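Local coordinates for protein putative RnfG subunit of electron transport complex (Thermotoga maritima, PDB 3DCZ) that probably serves as the FMN-carrying RnfG subunit of a membrane-bound complex that couples electron transfer to ion translocation across the membrane, at residues I28-K33 against I137-F142; L73-T78 against N83-S88; V101-K106 against M112-R117; G148-L153 against L197-L202. All blocks are in the same frame, centred on the assembly; numbering follows the deposited sequence. Where two conformers were deposited one is given.

In the fold
Interactions 2 and 3 are two hairpins of one five-stranded antiparallel sheet, their centres about 8 Å apart, and they are joined where Y85 N meets F104 O at 2.8 Å. Interaction 1, about 7 Å from interaction 3 between centres, lies over one face of that sheet: N114 ND2 is 2.8 Å from V31 O, and L32 CD1 packs on F76 CZ at 3.6 Å. Interaction 4 joins two helices on the other face, where F104 CD1 meets L202 CD1 at 3.4 Å. Its nearest atoms are about 6 Å from interaction 1. Interaction 1 encloses both hairpins along the chain and holds a bound ethanediol; the predicted flavin-carrying threonine, T185, is not modelled.

Interaction 1 (I28-K33 against I137-F142); sequences IKFVLK and IQRRFF. With EDO (1,2-ethanediol), chain E.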
loop_
_atom_site.group_PDB
_atom_site.type_symbol
_atom_site.label_atom_id
_atom_site.label_comp_id
_atom_site.label_asym_id
_atom_site.label_seq_id
_atom_site.Cartn_x
_atom_site.Cartn_y
_atom_site.Cartn_z
ATOM N N ILE A 28 -4.957 1.633 8.669
ATOM C CA ILE A 28 -3.772 2.473 8.738
ATOM C C ILE A 28 -2.811 1.904 9.786
ATOM O O ILE A 28 -1.598 1.841 9.560
ATOM C CB ILE A 28 -4.165 3.907 9.064
ATOM C CG1 ILE A 28 -4.959 4.465 7.894
ATOM C CG2 ILE A 28 -2.904 4.788 9.390
ATOM C CD1 ILE A 28 -5.585 5.881 8.160
ATOM N N LYS A 29 -3.345 1.475 10.914
ATOM C CA LYS A 29 -2.522 0.825 11.952
ATOM C C LYS A 29 -1.855 -0.431 11.386
ATOM O O LYS A 29 -0.641 -0.642 11.570
ATOM C CB LYS A 29 -3.380 0.443 13.169
ATOM C CG LYS A 29 -3.822 1.608 14.014
ATOM C CD LYS A 29 -4.782 1.172 15.121
ATOM C CE LYS A 29 -5.131 2.308 16.025
ATOM N NZ LYS A 29 -5.927 1.775 17.153
ATOM N N PHE A 30 -2.624 -1.247 10.660
ATOM C CA PHE A 30 -2.069 -2.488 10.123
ATOM C C PHE A 30 -0.880 -2.240 9.196
ATOM O O PHE A 30 0.175 -2.897 9.322
ATOM C CB PHE A 30 -3.115 -3.285 9.354
ATOM C CG PHE A 30 -2.545 -4.521 8.740
ATOM C CD1 PHE A 30 -2.390 -5.670 9.487
ATOM C CD2 PHE A 30 -2.129 -4.536 7.413
ATOM C CE1 PHE A 30 -1.849 -6.778 8.945
ATOM C CE2 PHE A 30 -1.530 -5.627 6.868
ATOM C CZ PHE A 30 -1.425 -6.792 7.633
ATOM N N VAL A 31 -1.017 -1.253 8.296
ATOM C CA VAL A 31 0.028 -1.032 7.286
ATOM C C VAL A 31 1.277 -0.377 7.867
ATOM O O VAL A 31 2.339 -0.297 7.207
ATOM C CB VAL A 31 -0.507 -0.265 6.038
ATOM C CG1 VAL A 31 -1.627 -1.124 5.331
ATOM C CG2 VAL A 31 -0.996 1.102 6.396
ATOM N N LEU A 32 1.145 0.085 9.112
ATOM C CA LEU A 32 2.263 0.633 9.881
ATOM C C LEU A 32 2.901 -0.392 10.813
ATOM O O LEU A 32 3.765 -0.040 11.605
ATOM C CB LEU A 32 1.858 1.910 10.600
ATOM C CG LEU A 32 1.737 3.166 9.717
ATOM C CD1 LEU A 32 0.949 4.250 10.468
ATOM C CD2 LEU A 32 3.108 3.690 9.299
ATOM N N LYS A 33 2.521 -1.655 10.644
ATOM C CA LYS A 33 3.280 -2.753 11.272
ATOM C C LYS A 33 4.301 -3.272 10.272
ATOM O O LYS A 33 4.030 -3.405 9.042
ATOM C CB LYS A 33 2.341 -3.876 11.730
ATOM C CG LYS A 33 1.316 -3.435 12.797
ATOM C CD LYS A 33 0.539 -4.628 13.342
ATOM C CE LYS A 33 -0.409 -4.221 14.440
ATOM N NZ LYS A 33 -1.276 -5.368 14.853
ATOM N N ILE A 137 -3.869 -13.966 1.716
ATOM C CA ILE A 137 -3.731 -13.665 0.293
ATOM C C ILE A 137 -3.104 -12.280 0.129
ATOM O O ILE A 137 -2.249 -12.049 -0.714
ATOM C CB ILE A 137 -5.116 -13.675 -0.430
ATOM C CG1 ILE A 137 -5.759 -15.069 -0.375
ATOM C CG2 ILE A 137 -4.976 -13.243 -1.888
ATOM C CD1 ILE A 137 -7.105 -15.153 -1.085
ATOM N N GLN A 138 -3.539 -11.348 0.973
ATOM C CA GLN A 138 -3.054 -9.977 0.859
ATOM C C GLN A 138 -1.548 -9.858 1.141
ATOM O O GLN A 138 -0.889 -8.928 0.659
ATOM C CB GLN A 138 -3.861 -9.014 1.740
ATOM C CG GLN A 138 -5.281 -8.764 1.177
ATOM C CD GLN A 138 -6.157 -7.911 2.084
ATOM O OE1 GLN A 138 -5.735 -6.887 2.604
ATOM N NE2 GLN A 138 -7.405 -8.343 2.257
ATOM N N ARG A 139 -0.985 -10.791 1.915
ATOM C CA ARG A 139 0.452 -10.749 2.220
ATOM C C ARG A 139 1.295 -11.077 0.992
ATOM O O ARG A 139 2.472 -10.864 1.000
ATOM C CB ARG A 139 0.824 -11.681 3.395
ATOM C CG ARG A 139 0.352 -11.173 4.724
ATOM C CD ARG A 139 0.684 -12.088 5.923
ATOM N NE ARG A 139 -0.130 -11.652 7.053
ATOM C CZ ARG A 139 0.096 -10.548 7.769
ATOM N NH1 ARG A 139 1.171 -9.819 7.575
ATOM N NH2 ARG A 139 -0.745 -10.195 8.711
ATOM N N ARG A 140 0.673 -11.595 -0.064
ATOM C CA ARG A 140 1.387 -11.813 -1.325
ATOM C C ARG A 140 1.818 -10.481 -1.956
ATOM O O ARG A 140 2.715 -10.474 -2.807
ATOM C CB ARG A 140 0.524 -12.598 -2.330
ATOM C CG ARG A 140 0.139 -14.011 -1.895
ATOM C CD ARG A 140 1.360 -14.874 -1.771
ATOM N NE ARG A 140 1.060 -16.291 -1.510
ATOM C CZ ARG A 140 0.818 -17.216 -2.439
ATOM N NH1 ARG A 140 0.787 -16.925 -3.726
ATOM N NH2 ARG A 140 0.587 -18.464 -2.059
ATOM N N PHE A 141 1.201 -9.385 -1.510
ATOM C CA PHE A 141 1.402 -8.058 -2.127
ATOM C C PHE A 141 2.510 -7.214 -1.458
ATOM O O PHE A 141 2.834 -6.127 -1.940
ATOM C CB PHE A 141 0.098 -7.253 -2.092
ATOM C CG PHE A 141 -0.975 -7.773 -2.991
ATOM C CD1 PHE A 141 -1.688 -8.911 -2.643
ATOM C CD2 PHE A 141 -1.281 -7.145 -4.172
ATOM C CE1 PHE A 141 -2.711 -9.397 -3.456
ATOM C CE2 PHE A 141 -2.285 -7.631 -4.988
ATOM C CZ PHE A 141 -2.994 -8.741 -4.630
ATOM N N PHE A 142 3.063 -7.662 -0.335
ATOM C CA PHE A 142 4.065 -6.867 0.377
ATOM C C PHE A 142 4.980 -7.709 1.241
ATOM O O PHE A 142 4.626 -8.832 1.599
ATOM C CB PHE A 142 3.372 -5.847 1.266
ATOM C CG PHE A 142 2.487 -6.465 2.298
ATOM C CD1 PHE A 142 2.970 -6.814 3.546
ATOM C CD2 PHE A 142 1.146 -6.622 2.049
ATOM C CE1 PHE A 142 2.102 -7.332 4.506
ATOM C CE2 PHE A 142 0.305 -7.141 2.994
ATOM C CZ PHE A 142 0.780 -7.486 4.224
HETATM C C1 EDO E . 2.534 -7.379 10.024
HETATM O O1 EDO E . 2.195 -7.342 8.654
HETATM C C2 EDO E . 1.287 -7.310 10.873
HETATM O O2 EDO E . 0.555 -8.538 10.837
#
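A small surface site occupied by 1,2-ethanediol, probably from the crystallisation liquor, lies where F30, at the C-terminal end of helix 22-31, meets R139 and F142 of the loop that follows strand 110-120. The F30 ring is the centre of the contact. Its CG stands anti to the backbone N (chi1 177°), which sends the ring out toward 137-142. R139 NH2 reaches the ring edge, 3.6 Å from F30 CE1, with the guanidinium and ring planes turned 61° apart. F142 arrives at another part of the same edge, its CZ 4.0 Å from F30 CE2. The extended R139 chain carries its guanidinium to the diol, which it grips with both terminal nitrogens: NH1 donates to O1 of the diol at 2.9 Å, and NH2 to O2 of the diol at 3.0 Å. K33 lies against the carbon side of the ligand, with CB 3.7 Å from C2 of the diol. F30 also makes a cation-pi contact with R117 and touches S115, which places the ring against strand 110-120. With an alanine replacing F30, a gap would probably open beside F142 CZ, and R139 NH2 and R117 would lose the ring they lie against. No hydrogen bond joins the two segments; an aromatic pair bordered by an arginine bridges the N-terminal helix to the loop on one face of the antiparallel sheet of this FMN-binding domain.

Interaction 2 (L73-T78 against N83-S88); sequences LYEFVT and NAYVLS. With ACT (acetate ion), chain D.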
loop_
_atom_site.group_PDB
_atom_site.type_symbol
_atom_site.label_atom_id
_atom_site.label_comp_id
_atom_site.label_asym_id
_atom_site.label_seq_id
_atom_site.Cartn_x
_atom_site.Cartn_y
_atom_site.Cartn_z
ATOM N N LEU A 73 -2.832 12.489 2.613
ATOM C CA LEU A 73 -1.541 11.827 2.679
ATOM C C LEU A 73 -1.160 11.857 4.165
ATOM O O LEU A 73 -0.882 12.925 4.711
ATOM C CB LEU A 73 -0.531 12.623 1.846
ATOM C CG LEU A 73 0.882 12.073 1.881
ATOM C CD1 LEU A 73 0.933 10.631 1.402
ATOM C CD2 LEU A 73 1.797 12.953 1.061
ATOM N N TYR A 74 -1.147 10.717 4.833
ATOM C CA TYR A 74 -0.735 10.647 6.229
ATOM C C TYR A 74 0.767 10.394 6.292
ATOM O O TYR A 74 1.274 9.482 5.625
ATOM C CB TYR A 74 -1.444 9.496 6.948
ATOM C CG TYR A 74 -2.938 9.648 6.955
ATOM C CD1 TYR A 74 -3.571 10.530 7.820
ATOM C CD2 TYR A 74 -3.722 8.908 6.095
ATOM C CE1 TYR A 74 -4.970 10.656 7.834
ATOM C CE2 TYR A 74 -5.109 9.031 6.087
ATOM C CZ TYR A 74 -5.737 9.897 6.962
ATOM O OH TYR A 74 -7.133 10.072 6.983
ATOM N N GLU A 75 1.464 11.198 7.091
ATOM C CA GLU A 75 2.908 11.120 7.237
ATOM C C GLU A 75 3.304 10.666 8.617
ATOM O O GLU A 75 2.698 11.091 9.612
ATOM C CB GLU A 75 3.499 12.491 7.073
ATOM C CG GLU A 75 3.242 13.124 5.716
ATOM C CD GLU A 75 3.969 14.439 5.577
ATOM O OE1 GLU A 75 5.159 14.400 5.224
ATOM O OE2 GLU A 75 3.388 15.498 5.851
ATOM N N PHE A 76 4.331 9.831 8.670
ATOM C CA PHE A 76 4.824 9.290 9.934
ATOM C C PHE A 76 6.339 9.220 9.873
ATOM O O PHE A 76 6.938 9.305 8.793
ATOM C CB PHE A 76 4.253 7.889 10.221
ATOM C CG PHE A 76 2.768 7.806 10.132
ATOM C CD1 PHE A 76 2.152 7.574 8.910
ATOM C CD2 PHE A 76 1.977 7.983 11.252
ATOM C CE1 PHE A 76 0.756 7.504 8.812
ATOM C CE2 PHE A 76 0.581 7.934 11.157
ATOM C CZ PHE A 76 -0.021 7.694 9.935
ATOM N N VAL A 77 6.929 9.082 11.056
ATOM C CA VAL A 77 8.346 8.742 11.222
ATOM C C VAL A 77 8.407 7.446 12.015
ATOM O O VAL A 77 7.851 7.346 13.126
ATOM C CB VAL A 77 9.143 9.856 11.945
ATOM C CG1 VAL A 77 10.634 9.447 12.062
ATOM C CG2 VAL A 77 9.003 11.183 11.192
ATOM N N THR A 78 9.078 6.460 11.461
ATOM C CA THR A 78 9.168 5.150 12.145
ATOM C C THR A 78 10.072 5.243 13.377
ATOM O O THR A 78 10.822 6.223 13.553
ATOM C CB THR A 78 9.689 4.054 11.209
ATOM O OG1 THR A 78 11.073 4.295 10.948
ATOM C CG2 THR A 78 8.863 3.966 9.894
ATOM N N ASN A 83 10.963 7.950 7.081
ATOM C CA ASN A 83 9.690 8.582 6.741
ATOM C C ASN A 83 8.774 7.606 6.058
ATOM O O ASN A 83 9.129 6.986 5.058
ATOM C CB ASN A 83 9.916 9.799 5.837
ATOM C CG ASN A 83 10.458 10.997 6.588
ATOM O OD1 ASN A 83 10.749 10.924 7.787
ATOM N ND2 ASN A 83 10.570 12.097 5.899
ATOM N N ALA A 84 7.570 7.509 6.598
ATOM C CA ALA A 84 6.552 6.594 6.114
ATOM C C ALA A 84 5.353 7.430 5.649
ATOM O O ALA A 84 5.091 8.487 6.198
ATOM C CB ALA A 84 6.174 5.629 7.198
ATOM N N TYR A 85 4.655 6.928 4.628
ATOM C CA TYR A 85 3.511 7.603 4.030
ATOM C C TYR A 85 2.404 6.590 3.922
ATOM O O TYR A 85 2.657 5.470 3.445
ATOM C CB TYR A 85 3.903 8.132 2.640
ATOM C CG TYR A 85 4.965 9.179 2.769
ATOM C CD1 TYR A 85 4.596 10.515 3.015
ATOM C CD2 TYR A 85 6.299 8.853 2.789
ATOM C CE1 TYR A 85 5.546 11.479 3.241
ATOM C CE2 TYR A 85 7.260 9.831 2.984
ATOM C CZ TYR A 85 6.873 11.146 3.216
ATOM O OH TYR A 85 7.807 12.121 3.454
ATOM N N VAL A 86 1.201 6.944 4.352
ATOM C CA VAL A 86 0.038 6.089 4.162
ATOM C C VAL A 86 -0.942 6.842 3.294
ATOM O O VAL A 86 -1.260 7.999 3.518
ATOM C CB VAL A 86 -0.599 5.648 5.515
ATOM C CG1 VAL A 86 -1.887 4.874 5.255
ATOM C CG2 VAL A 86 0.421 4.836 6.343
ATOM N N LEU A 87 -1.395 6.148 2.265
ATOM C CA LEU A 87 -2.493 6.692 1.470
ATOM C C LEU A 87 -3.421 5.587 1.020
ATOM O O LEU A 87 -3.247 4.429 1.396
ATOM C CB LEU A 87 -1.959 7.564 0.318
ATOM C CG LEU A 87 -1.134 6.913 -0.796
ATOM C CD1 LEU A 87 -0.701 7.965 -1.814
ATOM C CD2 LEU A 87 0.118 6.214 -0.226
ATOM N N SER A 88 -4.458 5.976 0.282
ATOM C CA SER A 88 -5.466 5.045 -0.164
ATOM C C SER A 88 -5.610 5.156 -1.691
ATOM O O SER A 88 -5.195 6.136 -2.325
ATOM C CB SER A 88 -6.777 5.404 0.543
ATOM O OG SER A 88 -6.694 5.008 1.915
HETATM C C ACT D . 10.935 12.123 1.995
HETATM O O ACT D . 10.336 11.573 2.934
HETATM O OXT ACT D . 12.161 12.282 2.194
HETATM C CH3 ACT D . 10.265 12.524 0.725
#
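Strands 73-77 and 83-88 run antiparallel, 154° between their directions, as the two arms of a beta hairpin in the five-stranded sheet. Y74 with V86 and F76 with A84 are the hydrogen-bonded pairs, the straightest bond being A84 N to F76 O at 2.9 Å (176°). Y74, F76, A84 and V86 share the face covered by helix 22-31, where F76 CE1 reaches V86 CG2 at 3.7 Å. The Y74 hydroxyl is bound beyond the hairpin, by G55 O and K24 NZ. On the opposite face, Y85 leans across the strand boundary. L73 crosses near its ring, CD1 of L73 lying 4.0 Å from CD1 of Y85, while E75 runs alongside and points the same way. The E75 carboxylate is only 20° from parallel with the ring, and its OE1 is 3.6 Å from Y85 CE1. A serine in place of Y85 would probably leave L73 and the aliphatic part of E75 without their flat partner and deprive the acetate of a donor. That acetate, probably from the crystallisation liquor, lies at the ring edge and takes two bonds on one oxygen: its O is 2.6 Å from Y85 OH and 3.0 Å from N83 ND2.

Interaction 3 (V101-K106 against M112-R117); sequences VACFIK and MLNSVR
V101 pairs with R117 in the antiparallel hairpin of strands 98-107 and 110-120, V101 N donating to R117 O at 2.8 Å and V101 O accepting R117 N in return. A102 follows on the other face of the sheet, its CB 4.1 Å from L113 CD1. At C103 the register slips by one residue: N114 and S115 both face it, a classic beta bulge. C103 N donates to S115 O at 3.0 Å, while C103 O takes a bond of 2.8 Å from N114 N and a weak one of 3.5 Å from S115 N. F104 comes next, and L113 CD1 sits over one face of its ring in a CH-pi contact, 4.0 Å from the centroid. I105 restores the regular pairing with selenomethionine M112. With its CG turned opposite the backbone N (chi1 -175°), N114 lies beside I105, OD1 3.6 Å from I105 CD1. The bulge thus gives C103 O a second, weak donor, and buried N114 ties V31 O at the helix end and K33 O just beyond it to the strand through ND2.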
loop_
_atom_site.group_PDB
_atom_site.type_symbol
_atom_site.label_atom_id
_atom_site.label_comp_id
_atom_site.label_asym_id
_atom_site.label_seq_id
_atom_site.Cartn_x
_atom_site.Cartn_y
_atom_site.Cartn_z
ATOM N N VAL A 101 -5.583 0.509 1.154
ATOM C CA VAL A 101 -4.742 1.361 2.025
ATOM C C VAL A 101 -3.336 0.777 1.926
ATOM O O VAL A 101 -3.165 -0.447 1.894
ATOM C CB VAL A 101 -5.242 1.328 3.514
ATOM C CG1 VAL A 101 -4.325 2.163 4.395
ATOM C CG2 VAL A 101 -6.731 1.818 3.556
ATOM N N ALA A 102 -2.335 1.620 1.827
ATOM C CA ALA A 102 -0.959 1.152 1.700
ATOM C C ALA A 102 -0.000 2.096 2.379
ATOM O O ALA A 102 -0.262 3.284 2.460
ATOM C CB ALA A 102 -0.573 0.951 0.238
ATOM N N CYS A 103 1.109 1.540 2.842
ATOM C CA CYS A 103 2.176 2.280 3.492
ATOM C C CYS A 103 3.450 2.102 2.659
ATOM O O CYS A 103 3.873 0.986 2.348
ATOM C CB CYS A 103 2.452 1.747 4.919
ATOM S SG CYS A 103 3.932 2.501 5.651
ATOM N N PHE A 104 4.045 3.237 2.291
ATOM C CA PHE A 104 5.300 3.298 1.574
ATOM C C PHE A 104 6.311 3.961 2.495
ATOM O O PHE A 104 6.004 4.921 3.183
ATOM C CB PHE A 104 5.180 4.140 0.298
ATOM C CG PHE A 104 4.269 3.545 -0.727
ATOM C CD1 PHE A 104 2.885 3.741 -0.683
ATOM C CD2 PHE A 104 4.792 2.801 -1.772
ATOM C CE1 PHE A 104 2.036 3.139 -1.622
ATOM C CE2 PHE A 104 3.930 2.246 -2.756
ATOM C CZ PHE A 104 2.544 2.419 -2.661
ATOM N N ILE A 105 7.524 3.468 2.466
ATOM C CA ILE A 105 8.598 4.026 3.271
ATOM C C ILE A 105 9.686 4.554 2.356
ATOM O O ILE A 105 10.169 3.868 1.458
ATOM C CB ILE A 105 9.141 2.997 4.267
ATOM C CG1 ILE A 105 8.007 2.627 5.241
ATOM C CG2 ILE A 105 10.384 3.534 5.013
ATOM C CD1 ILE A 105 8.267 1.410 6.094
ATOM N N LYS A 106 10.116 5.777 2.643
ATOM C CA LYS A 106 11.094 6.451 1.829
ATOM C C LYS A 106 12.444 5.814 2.021
ATOM O O LYS A 106 12.924 5.607 3.145
ATOM C CB LYS A 106 11.178 7.948 2.173
ATOM C CG LYS A 106 12.135 8.724 1.294
ATOM C CD LYS A 106 11.557 9.000 -0.088
ATOM C CE LYS A 106 12.667 9.473 -1.049
ATOM N NZ LYS A 106 12.559 8.893 -2.418
HETATM N N MSE A 112 9.923 2.088 -0.701
HETATM C CA MSE A 112 9.571 0.680 -0.624
HETATM C C MSE A 112 8.114 0.577 -0.188
HETATM O O MSE A 112 7.586 1.458 0.476
HETATM C CB MSE A 112 10.502 -0.098 0.314
HETATM C CG MSE A 112 10.242 0.129 1.754
HETATM SE SE MSE A 112 11.429 -0.860 2.857
HETATM C CE MSE A 112 13.059 -0.022 2.402
ATOM N N LEU A 113 7.442 -0.461 -0.668
ATOM C CA LEU A 113 6.078 -0.782 -0.255
ATOM C C LEU A 113 6.132 -1.647 1.005
ATOM O O LEU A 113 6.624 -2.790 0.966
ATOM C CB LEU A 113 5.307 -1.532 -1.351
ATOM C CG LEU A 113 3.916 -2.001 -0.974
ATOM C CD1 LEU A 113 3.004 -0.821 -0.513
ATOM C CD2 LEU A 113 3.234 -2.729 -2.147
ATOM N N ASN A 114 5.695 -1.089 2.139
ATOM C CA ASN A 114 5.756 -1.821 3.408
ATOM C C ASN A 114 4.620 -2.791 3.576
ATOM O O ASN A 114 4.836 -3.907 4.014
ATOM C CB ASN A 114 5.751 -0.834 4.573
ATOM C CG ASN A 114 5.927 -1.502 5.939
ATOM O OD1 ASN A 114 7.032 -1.977 6.248
ATOM N ND2 ASN A 114 4.856 -1.511 6.788
ATOM N N SER A 115 3.392 -2.330 3.326
ATOM C CA SER A 115 2.209 -3.115 3.641
ATOM C C SER A 115 0.987 -2.577 2.974
ATOM O O SER A 115 0.959 -1.449 2.525
ATOM C CB SER A 115 2.010 -3.204 5.154
ATOM O OG SER A 115 0.924 -3.999 5.558
ATOM N N VAL A 116 -0.013 -3.419 2.885
ATOM C CA VAL A 116 -1.243 -3.137 2.163
ATOM C C VAL A 116 -2.401 -3.743 2.927
ATOM O O VAL A 116 -2.259 -4.846 3.486
ATOM C CB VAL A 116 -1.219 -3.836 0.756
ATOM C CG1 VAL A 116 -2.490 -3.569 -0.005
ATOM C CG2 VAL A 116 0.013 -3.435 -0.023
ATOM N N ARG A 117 -3.548 -3.061 2.922
ATOM C CA ARG A 117 -4.791 -3.626 3.463
ATOM C C ARG A 117 -5.924 -3.192 2.555
ATOM O O ARG A 117 -6.140 -1.996 2.388
ATOM C CB ARG A 117 -5.045 -3.117 4.883
ATOM C CG ARG A 117 -6.404 -3.517 5.464
ATOM C CD ARG A 117 -6.402 -4.939 5.972
ATOM N NE ARG A 117 -6.288 -4.975 7.435
ATOM C CZ ARG A 117 -5.725 -5.954 8.137
ATOM N NH1 ARG A 117 -5.161 -7.007 7.539
ATOM N NH2 ARG A 117 -5.691 -5.853 9.466
#

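Interaction 4 (G148-L153 against L197-L202); sequences GLKNGL and LMYRYL
L149 lies over one face of the Y199 ring, bringing together helix 146-151 and the long C-terminal helix 188-206. A chi1 of 177° swings the tyrosine ring to the side opposite its own main-chain nitrogen, across to the shorter helix. L149 CB stands 3.9 Å from the ring centroid and only 16° off the normal, a CH-pi contact displaced toward the rim. L149 CG lies anti to its carbonyl carbon (chi1 -71°), bringing CD1 to within 3.7 Å of Y199 CD1. The backbone of the same residue joins in, L149 O lying 3.6 Å from Y199 CE2. At the phenol end, K150 contributes methylene rather than charge: its CG is 3.5 Å from Y199 OH, and the rest of its chain is extended. L149 also packs on F104 of strand 98-107, which places the pair against the sheet face that carries F104. Without a hydrogen bond between the segments, the two helices are held here by dispersion and CH-pi contact, which depend on the tyrosine ring keeping its face toward L149.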
loop_
_atom_site.group_PDB
_atom_site.type_symbol
_atom_site.label_atom_id
_atom_site.label_comp_id
_atom_site.label_asym_id
_atom_site.label_seq_id
_atom_site.Cartn_x
_atom_site.Cartn_y
_atom_site.Cartn_z
ATOM N N GLY A 148 11.624 -3.207 -7.140
ATOM C CA GLY A 148 10.329 -3.752 -7.540
ATOM C C GLY A 148 9.314 -2.705 -7.917
ATOM O O GLY A 148 8.620 -2.846 -8.919
ATOM N N LEU A 149 9.191 -1.645 -7.109
ATOM C CA LEU A 149 8.250 -0.571 -7.428
ATOM C C LEU A 149 8.674 0.209 -8.675
ATOM O O LEU A 149 7.808 0.655 -9.452
ATOM C CB LEU A 149 8.111 0.383 -6.226
ATOM C CG LEU A 149 7.372 -0.189 -5.041
ATOM C CD1 LEU A 149 7.339 0.892 -3.934
ATOM C CD2 LEU A 149 5.961 -0.563 -5.433
ATOM N N LYS A 150 9.988 0.341 -8.880
ATOM C CA LYS A 150 10.507 1.041 -10.051
ATOM C C LYS A 150 10.204 0.231 -11.298
ATOM O O LYS A 150 9.966 0.808 -12.361
ATOM C CB LYS A 150 12.004 1.297 -9.924
ATOM C CG LYS A 150 12.291 2.350 -8.909
ATOM C CD LYS A 150 13.795 2.523 -8.623
ATOM C CE LYS A 150 14.032 3.324 -7.317
ATOM N NZ LYS A 150 15.465 3.166 -6.893
ATOM N N ASN A 151 10.192 -1.089 -11.168
ATOM C CA ASN A 151 9.855 -2.045 -12.263
ATOM C C ASN A 151 8.361 -1.905 -12.633
ATOM O O ASN A 151 7.945 -2.193 -13.769
ATOM C CB ASN A 151 10.070 -3.516 -11.810
ATOM C CG ASN A 151 11.567 -3.995 -11.788
ATOM O OD1 ASN A 151 11.874 -5.068 -11.238
ATOM N ND2 ASN A 151 12.466 -3.240 -12.396
ATOM N N GLY A 152 7.563 -1.565 -11.624
ATOM C CA GLY A 152 6.096 -1.552 -11.728
ATOM C C GLY A 152 5.566 -2.866 -11.181
ATOM O O GLY A 152 6.044 -3.924 -11.556
ATOM N N LEU A 153 4.562 -2.813 -10.311
ATOM C CA LEU A 153 3.954 -4.049 -9.806
ATOM C C LEU A 153 3.077 -4.711 -10.857
ATOM O O LEU A 153 2.396 -4.029 -11.626
ATOM C CB LEU A 153 3.113 -3.739 -8.574
ATOM C CG LEU A 153 3.811 -3.095 -7.395
ATOM C CD1 LEU A 153 2.720 -2.712 -6.391
ATOM C CD2 LEU A 153 4.772 -4.125 -6.809
ATOM N N LEU A 197 -0.600 3.375 -8.818
ATOM C CA LEU A 197 -0.985 4.775 -8.836
ATOM C C LEU A 197 -0.542 5.539 -7.606
ATOM O O LEU A 197 -0.131 6.709 -7.695
ATOM C CB LEU A 197 -2.500 4.913 -9.048
ATOM C CG LEU A 197 -3.017 4.486 -10.423
ATOM C CD1 LEU A 197 -4.541 4.576 -10.422
ATOM C CD2 LEU A 197 -2.369 5.360 -11.473
HETATM N N MSE A 198 -0.674 4.916 -6.436
HETATM C CA MSE A 198 -0.242 5.552 -5.205
HETATM C C MSE A 198 1.260 5.844 -5.248
HETATM O O MSE A 198 1.713 6.902 -4.838
HETATM C CB MSE A 198 -0.608 4.657 -4.009
HETATM C CG MSE A 198 -2.044 4.801 -3.589
HETATM SE SE MSE A 198 -2.376 3.603 -2.032
HETATM C CE MSE A 198 -3.017 2.576 -3.211
ATOM N N TYR A 199 2.019 4.891 -5.784
ATOM C CA TYR A 199 3.463 5.088 -5.969
ATOM C C TYR A 199 3.748 6.242 -6.931
ATOM O O TYR A 199 4.586 7.106 -6.639
ATOM C CB TYR A 199 4.107 3.799 -6.433
ATOM C CG TYR A 199 5.579 3.928 -6.729
ATOM C CD1 TYR A 199 6.530 4.034 -5.691
ATOM C CD2 TYR A 199 6.042 3.921 -8.044
ATOM C CE1 TYR A 199 7.894 4.146 -5.991
ATOM C CE2 TYR A 199 7.399 4.040 -8.325
ATOM C CZ TYR A 199 8.310 4.143 -7.293
ATOM O OH TYR A 199 9.674 4.211 -7.606
ATOM N N ARG A 200 3.026 6.282 -8.053
ATOM C CA ARG A 200 3.165 7.383 -8.984
ATOM C C ARG A 200 2.945 8.711 -8.300
ATOM O O ARG A 200 3.720 9.640 -8.462
ATOM C CB ARG A 200 2.193 7.240 -10.113
ATOM C CG ARG A 200 2.683 6.392 -11.212
ATOM C CD ARG A 200 1.671 6.434 -12.354
ATOM N NE ARG A 200 1.458 7.760 -12.931
ATOM C CZ ARG A 200 0.546 8.038 -13.877
ATOM N NH1 ARG A 200 -0.300 7.108 -14.304
ATOM N NH2 ARG A 200 0.459 9.233 -14.381
ATOM N N TYR A 201 1.877 8.783 -7.528
ATOM C CA TYR A 201 1.545 10.029 -6.839
ATOM C C TYR A 201 2.637 10.426 -5.852
ATOM O O TYR A 201 3.083 11.551 -5.861
ATOM C CB TYR A 201 0.183 9.875 -6.132
ATOM C CG TYR A 201 -0.197 11.126 -5.377
ATOM C CD1 TYR A 201 -0.886 12.148 -6.015
ATOM C CD2 TYR A 201 0.188 11.315 -4.052
ATOM C CE1 TYR A 201 -1.221 13.328 -5.360
ATOM C CE2 TYR A 201 -0.168 12.503 -3.385
ATOM C CZ TYR A 201 -0.871 13.492 -4.059
ATOM O OH TYR A 201 -1.232 14.661 -3.431
ATOM N N LEU A 202 3.084 9.490 -5.015
ATOM C CA LEU A 202 4.166 9.786 -4.059
ATOM C C LEU A 202 5.430 10.292 -4.752
ATOM O O LEU A 202 6.085 11.220 -4.283
ATOM C CB LEU A 202 4.526 8.553 -3.242
ATOM C CG LEU A 202 3.530 8.138 -2.180
ATOM C CD1 LEU A 202 3.972 6.825 -1.478
ATOM C CD2 LEU A 202 3.376 9.262 -1.160
#